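Local structure of dally-like, isoform A (Drosophila melanogaster, 6XTZ) at residues S104-I107 with I113-R116; F146-Y151 with C171-M176; D89-L94 with R195-T200; K177-F182 with T315-Q320. The protein binds Wnt proteins as a GPI-anchored cell-surface glypican, shielding their palmitoleate lipid so that they can signal at a distance, and also binds hedgehog family proteins. The protein carries 5 engineered substitutions. One frame throughout, in Å; residues are numbered along the deposited sequence.

Interaction 1: S104-I107 with I113-R116; sequences SMFI and IYER
Phe-106, near the C-terminal end of helix 51-110, meets Tyr-114 of the short helix 112-116, so aromatic packing fills the angle between two helices that follow each other in the chain. This aromatic contact has two components. Phe-106 CB stands over the middle of the phenol ring, 3.5 Å from the Tyr-114 ring centroid and 6° off its normal, a CH-pi contact. Further out, the Phe-106 ring turns its edge to the Tyr-114 face in a T-shaped pair with planes at 90°, and Phe-106 CD2 comes within 3.7 Å of Tyr-114 CE1. The tyrosine reaches back to helix 51-110 because its CG is anti to the backbone N (chi1 165°). Aliphatic packing occupies the rim of the same ring: Ile-107 CG1 lies in the ring plane, 3.7 Å from Tyr-114 CD2. Ile-107 CD1 also rests against the carboxylate of Glu-115, 3.8 Å from Glu-115 OE1, a plain van der Waals approach. Replacing Tyr-114 with an alanine would probably strip Phe-106 CB of its aromatic platform, uncover the flank of Ile-107 and leave the Phe-106 ring freer to turn. Tyr-110 adds a second edge-to-face partner to Phe-106, and Phe-121 packs on Tyr-114. The result is a T-shaped aromatic pair joining consecutive helices of the all-helical glypican fold, with the Phe-106 side chain about 6 Å from the bound O-palmitoleoyl serine.

Interaction 2: F146-Y151 with C171-M176; sequences FFNTLY and CVSEHM
Helix 139-158, through Asn-148 and Tyr-151, packs against helix 169-176, the axes of the two short segments passing 9.3 Å apart with their N-to-C directions at 123°. This is a buried helix-helix packing contact of the all-helical glypican fold, joined by a polar pair at one end and an apolar pair at the other. The polar half is a two-point grip by one amide on one residue. Ser-173 OG donates to Asn-148 OD1 at 2.8 Å, while Asn-148 ND2 donates to Ser-173 O at 3.0 Å, with an N-H...O angle of 160° and the acceptor close to the amide plane. With CG anti to the backbone N (chi1 -179°), Asn-148 carries its amide out of its own helix and across to the serine. Gln-152 NE2 also donates to Asn-148 OD1, so three bonds to the amide fix its rotation. A leucine in place of Asn-148 would lose both bonds to Ser-173 and would probably leave Ser-173 O without this donor and Gln-152 NE2 without its acceptor. On the apolar side, the bend of Met-176 at chi2 lays its side chain along the base of the tyrosine, CG of Met-176 reaching CB of Tyr-151 at 3.6 Å. The thioether makes a Met-aromatic contact, Met-176 SD lying obliquely 5.3 Å from the Tyr-151 ring centroid. At the end of the same side chain, the methyl Met-176 CE rests 3.6 Å from the backbone oxygen Tyr-151 O.

Interaction 3: D89-L94 with R195-T200; sequences DIFTAL and RSFVAT
Phe-91 of helix 51-110 packs against Phe-197 and Thr-200 of helix 185-216, a buried aromatic and methyl contact linking two long helices of the glypican fold beside the lipid pocket. One face of the Phe-91 ring is covered by a methyl: Thr-200 CG2 stands 3.6 Å from the Phe-91 ring centroid and 9° off the normal, a centred CH-pi contact. The edge of the same ring points at the face of Phe-197 in an offset edge-to-face pair, planes at 76°, in which Phe-91 CE2 and Phe-197 CE2 are 3.9 Å apart. The threonine can offer its methyl because its hydroxyl turns inward: chi1 of Thr-200, -56°, puts OG1 beside the backbone N, and Thr-200 OG1 donates to Ser-196 O at 2.6 Å. That carbonyl also accepts the helical bond from Thr-200 N, the two donors arriving from opposite faces of its plane. Phe-132 of helix 118-134 and Leu-442 of helix 441-455 also pack on Phe-91. Between the two segments the interface is therefore wholly apolar: the one hydroxyl close to the phenylalanine is satisfied within its own helix, and only carbon faces the ring, an environment compatible with the lipid ligand bound nearby.

Interaction 4: K177-F182 with T315-Q320; sequences KELKPF and TNRVFQ
Leu-179 and Val-318 mark the nearest approach of the two backbones, their CA atoms 9.2 Å apart, where the irregular segment 177-182 passes helix 296-322 near its C-terminal end. Side chains alone bridge that gap, and Leu-179 does most of the work by spreading its two methyls over neighbouring helical residues. Leu-179 CD2 lies over one face of the Arg-317 guanidinium, 3.3 Å above the plane and displaced toward the rim on the NH1 side; it is 3.5 Å from Arg-317 NH1 and 3.7 Å from Arg-317 CD. The arginine has CG anti to its N (chi1 -170°) and continues straight to NE, so a long, extended chain draws the flat group across the leucine. The other methyl, Leu-179 CD1, meets Val-318 CG2 more loosely at 4.0 Å. Glu-178 OE1 stands 4.6 Å from Arg-317 NH2, too far for a salt bridge and well out of the guanidinium plane, so the opposite charges probably contribute no more than a general attraction. Arg-317 is exposed, whereas Leu-179 and Val-318 are buried. Leu-179 and Pro-181 both pack on Ile-314 of the same helix, and Val-318 also touches Phe-155 of helix 139-158 and Met-176 of helix 169-176. Segment 177-182 thus runs between helices 169-176 and 185-216 while lying along helix 296-322, with Lys-180 salt-bridged to Asp-187 of helix 185-216.

In the fold
All four contacts lie on the same side of the centre of this chain, which is the glypican core of the longer membrane-anchored protein. Interactions 2 and 4 adjoin, their centres about 9 Å apart: Tyr-151 CE1 meets Phe-182 CD2 at 3.5 Å, the two rings edge-to-face. Interactions 1 and 3 both use helix 51-110, about 24 Å apart between centres. O-palmitoleoyl serine relates three of them: interaction 3 contributes the pocket residue Leu-94 and interaction 2 Phe-146, while interaction 1 stands slightly farther off. Phe-121 joins interactions 1 and 2, packing on Tyr-114 and edge-to-face with Phe-146. Interaction 4, about 34 Å between centres from interaction 3, is structural packing.

Interaction 1: S104-I107 with I113-R116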
loop_
_atom_site.group_PDB
_atom_site.type_symbol
_atom_site.label_atom_id
_atom_site.label_comp_id
_atom_site.label_asym_id
_atom_site.label_seq_id
_atom_site.Cartn_x
_atom_site.Cartn_y
_atom_site.Cartn_z
ATOM N N SER A 104 0.838 0.779 36.962
ATOM C CA SER A 104 0.761 1.794 38.008
ATOM C C SER A 104 -0.683 2.070 38.409
ATOM O O SER A 104 -0.970 2.316 39.587
ATOM C CB SER A 104 1.443 3.080 37.542
ATOM O OG SER A 104 2.798 2.849 37.194
ATOM N N MET A 105 -1.606 2.032 37.445
ATOM C CA MET A 105 -3.003 2.331 37.739
ATOM C C MET A 105 -3.626 1.257 38.620
ATOM O O MET A 105 -4.399 1.565 39.534
ATOM C CB MET A 105 -3.787 2.478 36.437
ATOM C CG MET A 105 -5.089 3.240 36.554
ATOM S SD MET A 105 -5.849 3.490 34.937
ATOM C CE MET A 105 -4.527 4.327 34.065
ATOM N N PHE A 106 -3.299 -0.010 38.367
ATOM C CA PHE A 106 -3.914 -1.094 39.118
ATOM C C PHE A 106 -3.226 -1.363 40.448
ATOM O O PHE A 106 -3.847 -1.943 41.344
ATOM C CB PHE A 106 -3.935 -2.373 38.282
ATOM C CG PHE A 106 -5.063 -2.432 37.300
ATOM C CD1 PHE A 106 -5.901 -1.345 37.124
ATOM C CD2 PHE A 106 -5.299 -3.578 36.565
ATOM C CE1 PHE A 106 -6.946 -1.394 36.219
ATOM C CE2 PHE A 106 -6.346 -3.637 35.666
ATOM C CZ PHE A 106 -7.167 -2.543 35.488
ATOM N N ILE A 107 -1.962 -0.966 40.598
ATOM C CA ILE A 107 -1.290 -1.132 41.881
ATOM C C ILE A 107 -1.821 -0.123 42.893
ATOM O O ILE A 107 -2.053 -0.457 44.062
ATOM C CB ILE A 107 0.236 -1.020 41.703
ATOM C CG1 ILE A 107 0.797 -2.323 41.133
ATOM C CG2 ILE A 107 0.911 -0.687 43.022
ATOM C CD1 ILE A 107 2.304 -2.355 41.066
ATOM N N ILE A 113 -2.954 -7.379 46.039
ATOM C CA ILE A 113 -3.662 -8.488 45.405
ATOM C C ILE A 113 -3.472 -8.459 43.892
ATOM O O ILE A 113 -3.474 -9.509 43.239
ATOM C CB ILE A 113 -5.155 -8.475 45.793
ATOM C CG1 ILE A 113 -5.842 -9.755 45.311
ATOM C CG2 ILE A 113 -5.858 -7.263 45.211
ATOM C CD1 ILE A 113 -7.288 -9.877 45.738
ATOM N N TYR A 114 -3.292 -7.271 43.310
ATOM C CA TYR A 114 -2.960 -7.203 41.890
ATOM C C TYR A 114 -1.478 -7.463 41.660
ATOM O O TYR A 114 -1.108 -8.252 40.784
ATOM C CB TYR A 114 -3.352 -5.845 41.307
ATOM C CG TYR A 114 -2.719 -5.582 39.955
ATOM C CD1 TYR A 114 -3.232 -6.161 38.802
ATOM C CD2 TYR A 114 -1.603 -4.763 39.835
ATOM C CE1 TYR A 114 -2.651 -5.930 37.565
ATOM C CE2 TYR A 114 -1.016 -4.529 38.606
ATOM C CZ TYR A 114 -1.544 -5.113 37.475
ATOM O OH TYR A 114 -0.962 -4.879 36.251
ATOM N N GLU A 115 -0.617 -6.800 42.439
ATOM C CA GLU A 115 0.824 -6.969 42.278
ATOM C C GLU A 115 1.243 -8.418 42.484
ATOM O O GLU A 115 2.241 -8.867 41.908
ATOM C CB GLU A 115 1.563 -6.046 43.249
ATOM C CG GLU A 115 3.063 -5.950 43.021
ATOM C CD GLU A 115 3.717 -4.891 43.888
ATOM O OE1 GLU A 115 2.994 -4.016 44.406
ATOM O OE2 GLU A 115 4.953 -4.936 44.054
ATOM N N ARG A 116 0.489 -9.163 43.294
ATOM C CA ARG A 116 0.758 -10.586 43.468
ATOM C C ARG A 116 0.563 -11.346 42.162
ATOM O O ARG A 116 1.297 -12.299 41.874
ATOM C CB ARG A 116 -0.153 -11.149 44.557
ATOM C CG ARG A 116 0.553 -11.961 45.625
ATOM C CD ARG A 116 -0.204 -11.867 46.939
ATOM N NE ARG A 116 -1.640 -12.045 46.748
ATOM C CZ ARG A 116 -2.558 -11.755 47.665
ATOM N NH1 ARG A 116 -2.190 -11.268 48.842
ATOM N NH2 ARG A 116 -3.844 -11.948 47.404
#

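Interaction 2: F146-Y151 with C171-M176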
loop_
_atom_site.group_PDB
_atom_site.type_symbol
_atom_site.label_atom_id
_atom_site.label_comp_id
_atom_site.label_asym_id
_atom_site.label_seq_id
_atom_site.Cartn_x
_atom_site.Cartn_y
_atom_site.Cartn_z
ATOM N N PHE A 146 -5.371 -16.419 29.072
ATOM C CA PHE A 146 -5.298 -15.337 30.047
ATOM C C PHE A 146 -6.483 -15.382 31.004
ATOM O O PHE A 146 -6.311 -15.338 32.227
ATOM C CB PHE A 146 -5.233 -13.994 29.320
ATOM C CG PHE A 146 -5.372 -12.802 30.221
ATOM C CD1 PHE A 146 -4.337 -12.425 31.061
ATOM C CD2 PHE A 146 -6.530 -12.043 30.210
ATOM C CE1 PHE A 146 -4.461 -11.322 31.884
ATOM C CE2 PHE A 146 -6.660 -10.938 31.030
ATOM C CZ PHE A 146 -5.624 -10.578 31.870
ATOM N N PHE A 147 -7.699 -15.477 30.463
ATOM C CA PHE A 147 -8.877 -15.515 31.322
ATOM C C PHE A 147 -9.013 -16.854 32.033
ATOM O O PHE A 147 -9.557 -16.910 33.140
ATOM C CB PHE A 147 -10.134 -15.208 30.510
ATOM C CG PHE A 147 -10.256 -13.766 30.113
ATOM C CD1 PHE A 147 -10.604 -12.806 31.049
ATOM C CD2 PHE A 147 -10.022 -13.369 28.807
ATOM C CE1 PHE A 147 -10.718 -11.477 30.690
ATOM C CE2 PHE A 147 -10.131 -12.041 28.442
ATOM C CZ PHE A 147 -10.479 -11.094 29.383
ATOM N N ASN A 148 -8.527 -17.938 31.420
ATOM C CA ASN A 148 -8.538 -19.231 32.096
ATOM C C ASN A 148 -7.716 -19.185 33.377
ATOM O O ASN A 148 -8.133 -19.719 34.411
ATOM C CB ASN A 148 -8.013 -20.322 31.162
ATOM C CG ASN A 148 -8.025 -21.696 31.805
ATOM O OD1 ASN A 148 -7.056 -22.104 32.445
ATOM N ND2 ASN A 148 -9.126 -22.417 31.635
ATOM N N THR A 149 -6.543 -18.548 33.325
ATOM C CA THR A 149 -5.747 -18.361 34.534
ATOM C C THR A 149 -6.492 -17.503 35.548
ATOM O O THR A 149 -6.470 -17.791 36.751
ATOM C CB THR A 149 -4.398 -17.736 34.182
ATOM O OG1 THR A 149 -3.686 -18.606 33.294
ATOM C CG2 THR A 149 -3.564 -17.512 35.432
ATOM N N LEU A 150 -7.168 -16.451 35.081
ATOM C CA LEU A 150 -7.994 -15.648 35.977
ATOM C C LEU A 150 -9.157 -16.461 36.532
ATOM O O LEU A 150 -9.543 -16.291 37.694
ATOM C CB LEU A 150 -8.507 -14.406 35.248
ATOM C CG LEU A 150 -7.728 -13.102 35.439
ATOM C CD1 LEU A 150 -6.247 -13.302 35.173
ATOM C CD2 LEU A 150 -8.291 -12.011 34.542
ATOM N N TYR A 151 -9.732 -17.348 35.715
ATOM C CA TYR A 151 -10.808 -18.207 36.197
ATOM C C TYR A 151 -10.330 -19.103 37.331
ATOM O O TYR A 151 -11.065 -19.347 38.295
ATOM C CB TYR A 151 -11.366 -19.054 35.050
ATOM C CG TYR A 151 -12.089 -18.278 33.969
ATOM C CD1 TYR A 151 -12.510 -16.971 34.179
ATOM C CD2 TYR A 151 -12.353 -18.860 32.735
ATOM C CE1 TYR A 151 -13.171 -16.265 33.189
ATOM C CE2 TYR A 151 -13.012 -18.165 31.742
ATOM C CZ TYR A 151 -13.419 -16.868 31.972
ATOM O OH TYR A 151 -14.076 -16.174 30.980
ATOM N N CYS A 171 -7.797 -30.041 36.505
ATOM C CA CYS A 171 -9.231 -30.269 36.374
ATOM C C CYS A 171 -9.993 -28.952 36.412
ATOM O O CYS A 171 -10.947 -28.755 35.650
ATOM C CB CYS A 171 -9.715 -31.209 37.479
ATOM S SG CYS A 171 -11.431 -31.762 37.303
ATOM N N VAL A 172 -9.581 -28.033 37.289
ATOM C CA VAL A 172 -10.199 -26.711 37.325
ATOM C C VAL A 172 -9.927 -25.967 36.025
ATOM O O VAL A 172 -10.819 -25.314 35.469
ATOM C CB VAL A 172 -9.700 -25.915 38.547
ATOM C CG1 VAL A 172 -10.363 -24.546 38.597
ATOM C CG2 VAL A 172 -9.962 -26.688 39.827
ATOM N N SER A 173 -8.698 -26.063 35.513
ATOM C CA SER A 173 -8.366 -25.409 34.251
ATOM C C SER A 173 -9.181 -25.992 33.103
ATOM O O SER A 173 -9.729 -25.253 32.277
ATOM C CB SER A 173 -6.869 -25.539 33.972
ATOM O OG SER A 173 -6.514 -24.875 32.770
ATOM N N GLU A 174 -9.273 -27.323 33.036
ATOM C CA GLU A 174 -10.044 -27.959 31.974
ATOM C C GLU A 174 -11.530 -27.652 32.090
ATOM O O GLU A 174 -12.215 -27.521 31.069
ATOM C CB GLU A 174 -9.811 -29.471 31.986
ATOM C CG GLU A 174 -8.541 -29.912 31.278
ATOM C CD GLU A 174 -8.639 -29.778 29.769
ATOM O OE1 GLU A 174 -9.772 -29.734 29.246
ATOM O OE2 GLU A 174 -7.581 -29.715 29.107
ATOM N N HIS A 175 -12.045 -27.529 33.314
ATOM C CA HIS A 175 -13.463 -27.241 33.490
ATOM C C HIS A 175 -13.776 -25.763 33.295
ATOM O O HIS A 175 -14.883 -25.424 32.862
ATOM C CB HIS A 175 -13.928 -27.706 34.871
ATOM C CG HIS A 175 -14.034 -29.195 35.000
ATOM N ND1 HIS A 175 -14.763 -29.806 35.998
ATOM C CD2 HIS A 175 -13.507 -30.194 34.254
ATOM C CE1 HIS A 175 -14.679 -31.118 35.861
ATOM N NE2 HIS A 175 -13.923 -31.379 34.811
ATOM N N MET A 176 -12.827 -24.875 33.594
ATOM C CA MET A 176 -13.035 -23.454 33.347
ATOM C C MET A 176 -13.019 -23.105 31.865
ATOM O O MET A 176 -13.392 -21.981 31.510
ATOM C CB MET A 176 -11.980 -22.625 34.080
ATOM C CG MET A 176 -12.193 -22.534 35.583
ATOM S SD MET A 176 -13.763 -21.766 36.020
ATOM C CE MET A 176 -13.682 -21.839 37.807
#

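Interaction 3: D89-L94 with R195-T200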
loop_
_atom_site.group_PDB
_atom_site.type_symbol
_atom_site.label_atom_id
_atom_site.label_comp_id
_atom_site.label_asym_id
_atom_site.label_seq_id
_atom_site.Cartn_x
_atom_site.Cartn_y
_atom_site.Cartn_z
ATOM N N ASP A 89 6.352 2.919 15.050
ATOM C CA ASP A 89 7.032 3.466 16.219
ATOM C C ASP A 89 6.042 4.080 17.202
ATOM O O ASP A 89 6.216 3.968 18.421
ATOM C CB ASP A 89 8.066 4.507 15.791
ATOM C CG ASP A 89 9.222 3.901 15.020
ATOM O OD1 ASP A 89 9.537 2.713 15.249
ATOM O OD2 ASP A 89 9.821 4.615 14.188
ATOM N N ILE A 90 5.000 4.737 16.691
ATOM C CA ILE A 90 4.012 5.365 17.564
ATOM C C ILE A 90 3.237 4.309 18.342
ATOM O O ILE A 90 3.047 4.426 19.557
ATOM C CB ILE A 90 3.072 6.272 16.748
ATOM C CG1 ILE A 90 3.796 7.552 16.326
ATOM C CG2 ILE A 90 1.816 6.599 17.543
ATOM C CD1 ILE A 90 2.965 8.465 15.446
ATOM N N PHE A 91 2.787 3.255 17.656
ATOM C CA PHE A 91 2.018 2.217 18.336
ATOM C C PHE A 91 2.900 1.387 19.261
ATOM O O PHE A 91 2.447 0.940 20.322
ATOM C CB PHE A 91 1.315 1.315 17.322
ATOM C CG PHE A 91 0.309 0.382 17.942
ATOM C CD1 PHE A 91 -0.947 0.843 18.302
ATOM C CD2 PHE A 91 0.619 -0.947 18.178
ATOM C CE1 PHE A 91 -1.877 -0.004 18.880
ATOM C CE2 PHE A 91 -0.307 -1.801 18.755
ATOM C CZ PHE A 91 -1.557 -1.329 19.105
ATOM N N THR A 92 4.156 1.157 18.872
ATOM C CA THR A 92 5.073 0.430 19.744
ATOM C C THR A 92 5.318 1.199 21.036
ATOM O O THR A 92 5.283 0.625 22.131
ATOM C CB THR A 92 6.392 0.162 19.017
ATOM O OG1 THR A 92 6.135 -0.580 17.818
ATOM C CG2 THR A 92 7.335 -0.633 19.908
ATOM N N ALA A 93 5.566 2.505 20.926
ATOM C CA ALA A 93 5.749 3.325 22.118
ATOM C C ALA A 93 4.454 3.441 22.910
ATOM O O ALA A 93 4.469 3.408 24.146
ATOM C CB ALA A 93 6.266 4.707 21.729
ATOM N N LEU A 94 3.322 3.579 22.213
ATOM C CA LEU A 94 2.034 3.616 22.894
ATOM C C LEU A 94 1.775 2.326 23.659
ATOM O O LEU A 94 1.163 2.349 24.734
ATOM C CB LEU A 94 0.919 3.868 21.880
ATOM C CG LEU A 94 -0.468 4.189 22.437
ATOM C CD1 LEU A 94 -0.483 5.573 23.071
ATOM C CD2 LEU A 94 -1.520 4.077 21.344
ATOM N N ARG A 195 -9.277 -8.188 17.162
ATOM C CA ARG A 195 -9.566 -7.416 15.957
ATOM C C ARG A 195 -8.715 -6.156 15.893
ATOM O O ARG A 195 -8.211 -5.790 14.824
ATOM C CB ARG A 195 -11.047 -7.044 15.908
ATOM C CG ARG A 195 -12.003 -8.198 15.691
ATOM C CD ARG A 195 -13.422 -7.717 15.933
ATOM N NE ARG A 195 -14.434 -8.678 15.511
ATOM C CZ ARG A 195 -15.740 -8.475 15.633
ATOM N NH1 ARG A 195 -16.187 -7.344 16.162
ATOM N NH2 ARG A 195 -16.601 -9.396 15.221
ATOM N N SER A 196 -8.544 -5.478 17.030
ATOM C CA SER A 196 -7.807 -4.220 17.045
ATOM C C SER A 196 -6.337 -4.436 16.704
ATOM O O SER A 196 -5.760 -3.689 15.906
ATOM C CB SER A 196 -7.951 -3.549 18.411
ATOM O OG SER A 196 -7.393 -2.248 18.397
ATOM N N PHE A 197 -5.717 -5.459 17.295
ATOM C CA PHE A 197 -4.294 -5.688 17.065
ATOM C C PHE A 197 -4.028 -6.215 15.661
ATOM O O PHE A 197 -3.005 -5.877 15.051
ATOM C CB PHE A 197 -3.742 -6.647 18.118
ATOM C CG PHE A 197 -3.250 -5.959 19.358
ATOM C CD1 PHE A 197 -4.131 -5.603 20.366
ATOM C CD2 PHE A 197 -1.906 -5.660 19.511
ATOM C CE1 PHE A 197 -3.680 -4.964 21.506
ATOM C CE2 PHE A 197 -1.448 -5.023 20.649
ATOM C CZ PHE A 197 -2.336 -4.674 21.646
ATOM N N VAL A 198 -4.927 -7.046 15.129
ATOM C CA VAL A 198 -4.758 -7.531 13.763
ATOM C C VAL A 198 -4.901 -6.384 12.772
ATOM O O VAL A 198 -4.094 -6.237 11.849
ATOM C CB VAL A 198 -5.756 -8.665 13.464
ATOM C CG1 VAL A 198 -5.680 -9.061 11.998
ATOM C CG2 VAL A 198 -5.471 -9.866 14.349
ATOM N N ALA A 199 -5.922 -5.543 12.956
ATOM C CA ALA A 199 -6.118 -4.415 12.053
ATOM C C ALA A 199 -4.980 -3.408 12.166
ATOM O O ALA A 199 -4.555 -2.829 11.159
ATOM C CB ALA A 199 -7.461 -3.741 12.335
ATOM N N THR A 200 -4.468 -3.192 13.380
ATOM C CA THR A 200 -3.398 -2.217 13.568
ATOM C C THR A 200 -2.102 -2.691 12.921
ATOM O O THR A 200 -1.435 -1.929 12.211
ATOM C CB THR A 200 -3.186 -1.947 15.058
ATOM O OG1 THR A 200 -4.424 -1.528 15.649
ATOM C CG2 THR A 200 -2.140 -0.861 15.259
#

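Interaction 4: K177-F182 with T315-Q320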
loop_
_atom_site.group_PDB
_atom_site.type_symbol
_atom_site.label_atom_id
_atom_site.label_comp_id
_atom_site.label_asym_id
_atom_site.label_seq_id
_atom_site.Cartn_x
_atom_site.Cartn_y
_atom_site.Cartn_z
ATOM N N LYS A 177 -12.605 -24.032 30.998
ATOM C CA LYS A 177 -12.589 -23.748 29.567
ATOM C C LYS A 177 -14.001 -23.635 29.005
ATOM O O LYS A 177 -14.250 -22.830 28.102
ATOM C CB LYS A 177 -11.801 -24.829 28.823
ATOM C CG LYS A 177 -10.307 -24.812 29.101
ATOM C CD LYS A 177 -9.569 -25.798 28.208
ATOM C CE LYS A 177 -8.065 -25.697 28.399
ATOM N NZ LYS A 177 -7.327 -26.601 27.473
ATOM N N GLU A 178 -14.936 -24.431 29.523
ATOM C CA GLU A 178 -16.316 -24.408 29.056
ATOM C C GLU A 178 -17.223 -23.527 29.905
ATOM O O GLU A 178 -18.339 -23.217 29.471
ATOM C CB GLU A 178 -16.886 -25.832 29.011
ATOM C CG GLU A 178 -16.869 -26.557 30.351
ATOM C CD GLU A 178 -17.498 -27.936 30.277
ATOM O OE1 GLU A 178 -17.420 -28.681 31.277
ATOM O OE2 GLU A 178 -18.071 -28.275 29.219
ATOM N N LEU A 179 -16.779 -23.114 31.087
ATOM C CA LEU A 179 -17.576 -22.273 31.964
ATOM C C LEU A 179 -17.318 -20.798 31.671
ATOM O O LEU A 179 -16.290 -20.421 31.105
ATOM C CB LEU A 179 -17.269 -22.581 33.430
ATOM C CG LEU A 179 -17.585 -24.009 33.879
ATOM C CD1 LEU A 179 -17.090 -24.261 35.295
ATOM C CD2 LEU A 179 -19.078 -24.284 33.772
ATOM N N LYS A 180 -18.275 -19.960 32.066
ATOM C CA LYS A 180 -18.215 -18.517 31.836
ATOM C C LYS A 180 -18.442 -17.790 33.156
ATOM O O LYS A 180 -19.515 -17.224 33.392
ATOM C CB LYS A 180 -19.244 -18.088 30.790
ATOM C CG LYS A 180 -19.092 -18.787 29.447
ATOM C CD LYS A 180 -17.719 -18.531 28.843
ATOM C CE LYS A 180 -17.544 -19.278 27.530
ATOM N NZ LYS A 180 -16.153 -19.171 27.012
ATOM N N PRO A 181 -17.438 -17.775 34.038
ATOM C CA PRO A 181 -17.641 -17.178 35.369
ATOM C C PRO A 181 -17.949 -15.691 35.332
ATOM O O PRO A 181 -18.688 -15.202 36.196
ATOM C CB PRO A 181 -16.311 -17.455 36.089
ATOM C CG PRO A 181 -15.629 -18.517 35.281
ATOM C CD PRO A 181 -16.077 -18.313 33.873
ATOM N N PHE A 182 -17.405 -14.957 34.363
ATOM C CA PHE A 182 -17.615 -13.520 34.259
ATOM C C PHE A 182 -18.697 -13.154 33.251
ATOM O O PHE A 182 -18.823 -11.980 32.893
ATOM C CB PHE A 182 -16.307 -12.819 33.880
ATOM C CG PHE A 182 -15.170 -13.088 34.826
ATOM C CD1 PHE A 182 -15.407 -13.348 36.166
ATOM C CD2 PHE A 182 -13.860 -13.079 34.370
ATOM C CE1 PHE A 182 -14.359 -13.595 37.032
ATOM C CE2 PHE A 182 -12.808 -13.325 35.233
ATOM C CZ PHE A 182 -13.058 -13.584 36.566
ATOM N N THR A 315 -19.075 -22.726 41.720
ATOM C CA THR A 315 -18.241 -23.438 42.680
ATOM C C THR A 315 -18.783 -24.827 42.990
ATOM O O THR A 315 -18.015 -25.699 43.408
ATOM C CB THR A 315 -18.101 -22.629 43.973
ATOM O OG1 THR A 315 -17.145 -23.263 44.832
ATOM C CG2 THR A 315 -19.436 -22.531 44.698
ATOM N N ASN A 316 -20.084 -25.051 42.791
ATOM C CA ASN A 316 -20.642 -26.389 42.934
ATOM C C ASN A 316 -20.428 -27.225 41.679
ATOM O O ASN A 316 -20.232 -28.441 41.777
ATOM C CB ASN A 316 -22.134 -26.309 43.263
ATOM C CG ASN A 316 -22.401 -25.680 44.619
ATOM O OD1 ASN A 316 -21.682 -25.930 45.587
ATOM N ND2 ASN A 316 -23.442 -24.858 44.695
ATOM N N ARG A 317 -20.456 -26.595 40.502
ATOM C CA ARG A 317 -20.236 -27.334 39.264
ATOM C C ARG A 317 -18.771 -27.717 39.094
ATOM O O ARG A 317 -18.463 -28.706 38.418
ATOM C CB ARG A 317 -20.722 -26.511 38.070
ATOM C CG ARG A 317 -20.761 -27.272 36.754
ATOM C CD ARG A 317 -21.411 -26.441 35.658
ATOM N NE ARG A 317 -21.339 -27.097 34.357
ATOM C CZ ARG A 317 -21.817 -26.577 33.230
ATOM N NH1 ARG A 317 -22.409 -25.391 33.243
ATOM N NH2 ARG A 317 -21.706 -27.245 32.090
ATOM N N VAL A 318 -17.857 -26.954 39.698
ATOM C CA VAL A 318 -16.442 -27.308 39.639
ATOM C C VAL A 318 -16.159 -28.527 40.508
ATOM O O VAL A 318 -15.402 -29.423 40.116
ATOM C CB VAL A 318 -15.572 -26.103 40.043
ATOM C CG1 VAL A 318 -14.118 -26.519 40.192
ATOM C CG2 VAL A 318 -15.700 -24.992 39.015
ATOM N N PHE A 319 -16.766 -28.587 41.698
ATOM C CA PHE A 319 -16.612 -29.763 42.549
ATOM C C PHE A 319 -17.125 -31.020 41.860
ATOM O O PHE A 319 -16.584 -32.111 42.076
ATOM C CB PHE A 319 -17.338 -29.552 43.879
ATOM C CG PHE A 319 -16.674 -28.552 44.783
ATOM C CD1 PHE A 319 -15.311 -28.319 44.700
ATOM C CD2 PHE A 319 -17.413 -27.847 45.719
ATOM C CE1 PHE A 319 -14.698 -27.400 45.531
ATOM C CE2 PHE A 319 -16.807 -26.926 46.553
ATOM C CZ PHE A 319 -15.447 -26.703 46.459
ATOM N N GLN A 320 -18.157 -30.890 41.031
ATOM C CA GLN A 320 -18.645 -32.004 40.227
ATOM C C GLN A 320 -17.674 -32.255 39.081
ATOM O O GLN A 320 -17.587 -31.456 38.143
ATOM C CB GLN A 320 -20.044 -31.702 39.699
ATOM C CG GLN A 320 -21.068 -31.394 40.778
ATOM C CD GLN A 320 -22.383 -30.897 40.207
ATOM O OE1 GLN A 320 -22.565 -30.850 38.990
ATOM N NE2 GLN A 320 -23.306 -30.520 41.084
#